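Local coordinates for protein GTPase HflX (Sulfolobus solfataricus P2, PDB 2QTF) that binds and hydrolyses GTP specifically and associates with the 50S ribosomal subunit, with a possible role in protein synthesis or ribosome biogenesis, at residues 298-303 and 333-338. Sequence-based numbering, arbitrary orientation.
Sequences TLNKID and ISALKR
The backbones of 298-303, the end of strand 295-300 and the turn after it, and 333-338, the loop following the neighbouring parallel strand 327-332, are joined by a 2.9 Å bond from I333 N to L299 O and by a weak one from I302 N to I333 O. I333 sends its side chain back over the strand end, where CD1 packs on T298 CB at 3.9 Å and CG1 lies 3.4 Å from N300 OD1. N300 turns its CG away from its own N (chi1 -167°), which brings OD1 to A335 N. That amide donates to OD1 in the carbonyl plane, 3.0 Å from A335 N, in a nearly straight bond. N300 ND2 donates to S190 O of the P-loop. I302 covers the I333 carbonyl, its CG1 3.4 Å from I333 O.

At the outer end, S334 OG donates to D303 OD1 at 2.7 Å, approaching from above the carboxylate plane, and accepts from K337 N in an ST motif. The aliphatic CG of K337 rests 3.4 Å from D303 OD2. An alanine in place of D303 would probably leave the S334 hydroxyl without its acceptor and the loop less firmly tied to the turn.

NKID, the G4 motif of P-loop GTPases, is thus fastened to SAL, the fifth GTPase motif, and both probably bind GTP. Since the D303 carboxylate, which in related GTPases reads the guanine base, is here engaged by S334, the contact is consistent with a base pocket whose two walls are already linked without nucleotide.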
# COMPACT_ATOMS: atom_id res chain seq x y z
N THR A 298 -4.72 -14.88 7.46
CA THR A 298 -4.63 -14.56 8.85
C THR A 298 -5.70 -13.51 9.19
O THR A 298 -5.63 -12.38 8.74
CB THR A 298 -3.23 -14.03 9.29
OG1 THR A 298 -2.95 -12.81 8.60
CG2 THR A 298 -2.11 -15.03 8.99
N LEU A 299 -6.63 -13.92 10.03
CA LEU A 299 -7.62 -13.04 10.58
C LEU A 299 -7.03 -12.25 11.75
O LEU A 299 -6.79 -12.79 12.82
CB LEU A 299 -8.86 -13.91 11.00
CG LEU A 299 -10.11 -13.23 11.44
CD1 LEU A 299 -10.50 -12.16 10.26
CD2 LEU A 299 -11.18 -14.34 11.66
N ASN A 300 -6.72 -10.99 11.48
CA ASN A 300 -5.91 -10.16 12.33
C ASN A 300 -6.76 -9.19 13.18
O ASN A 300 -7.97 -9.09 12.95
CB ASN A 300 -4.94 -9.35 11.45
CG ASN A 300 -3.82 -8.68 12.25
OD1 ASN A 300 -3.33 -9.18 13.27
ND2 ASN A 300 -3.43 -7.51 11.82
N LYS A 301 -6.10 -8.57 14.18
CA LYS A 301 -6.62 -7.54 15.10
C LYS A 301 -7.68 -8.14 16.00
O LYS A 301 -8.59 -7.41 16.45
CB LYS A 301 -7.23 -6.37 14.29
CG LYS A 301 -6.28 -5.73 13.35
CD LYS A 301 -6.91 -4.38 12.87
CE LYS A 301 -6.00 -3.77 11.87
NZ LYS A 301 -6.37 -2.32 11.53
N ILE A 302 -7.56 -9.44 16.30
CA ILE A 302 -8.58 -10.16 17.04
C ILE A 302 -8.73 -9.64 18.48
O ILE A 302 -9.75 -9.96 19.14
CB ILE A 302 -8.32 -11.69 17.13
CG1 ILE A 302 -7.03 -12.00 18.05
CG2 ILE A 302 -8.43 -12.35 15.69
CD1 ILE A 302 -6.73 -13.54 18.22
N ASP A 303 -7.74 -8.90 18.97
CA ASP A 303 -7.85 -8.28 20.28
C ASP A 303 -8.99 -7.23 20.35
O ASP A 303 -9.58 -7.02 21.43
CB ASP A 303 -6.51 -7.64 20.71
CG ASP A 303 -5.98 -6.62 19.71
OD1 ASP A 303 -5.64 -6.97 18.51
OD2 ASP A 303 -5.83 -5.45 20.16
N ILE A 333 -5.04 -14.13 14.64
CA ILE A 333 -3.89 -13.62 15.36
C ILE A 333 -4.16 -12.21 15.80
O ILE A 333 -5.11 -11.55 15.31
CB ILE A 333 -2.61 -13.53 14.43
CG1 ILE A 333 -2.92 -12.54 13.25
CG2 ILE A 333 -2.20 -14.95 13.96
CD1 ILE A 333 -1.66 -12.23 12.33
N SER A 334 -3.30 -11.69 16.66
CA SER A 334 -3.23 -10.23 16.87
C SER A 334 -1.77 -9.83 16.74
O SER A 334 -0.96 -10.13 17.63
CB SER A 334 -3.79 -9.78 18.19
OG SER A 334 -3.40 -8.41 18.29
N ALA A 335 -1.40 -9.26 15.61
CA ALA A 335 0.00 -8.85 15.39
C ALA A 335 0.39 -7.80 16.39
O ALA A 335 1.51 -7.86 16.85
CB ALA A 335 0.28 -8.38 13.93
N LEU A 336 -0.53 -6.91 16.81
CA LEU A 336 -0.17 -5.81 17.80
C LEU A 336 0.01 -6.29 19.22
O LEU A 336 0.88 -5.84 19.92
CB LEU A 336 -1.23 -4.69 17.86
CG LEU A 336 -0.96 -3.59 16.81
CD1 LEU A 336 -1.58 -2.25 17.32
CD2 LEU A 336 0.57 -3.35 16.39
N LYS A 337 -0.87 -7.19 19.64
CA LYS A 337 -0.89 -7.71 20.98
C LYS A 337 -0.09 -8.98 21.11
O LYS A 337 0.08 -9.50 22.23
CB LYS A 337 -2.33 -8.00 21.36
CG LYS A 337 -3.07 -6.73 21.76
CD LYS A 337 -2.40 -5.99 22.90
CE LYS A 337 -2.91 -4.55 22.92
NZ LYS A 337 -2.77 -3.85 24.28
N ARG A 338 0.37 -9.49 19.97
CA ARG A 338 1.24 -10.66 19.87
C ARG A 338 0.43 -11.84 20.37
O ARG A 338 0.88 -12.54 21.32
CB ARG A 338 2.54 -10.48 20.80
CG ARG A 338 3.71 -9.59 20.28
CD ARG A 338 4.70 -9.04 21.45
NE ARG A 338 4.09 -7.79 21.89
CZ ARG A 338 3.84 -7.37 23.11
NH1 ARG A 338 4.28 -7.99 24.17
NH2 ARG A 338 3.21 -6.21 23.24
O HOH W 1 -3.23 -6.64 15.52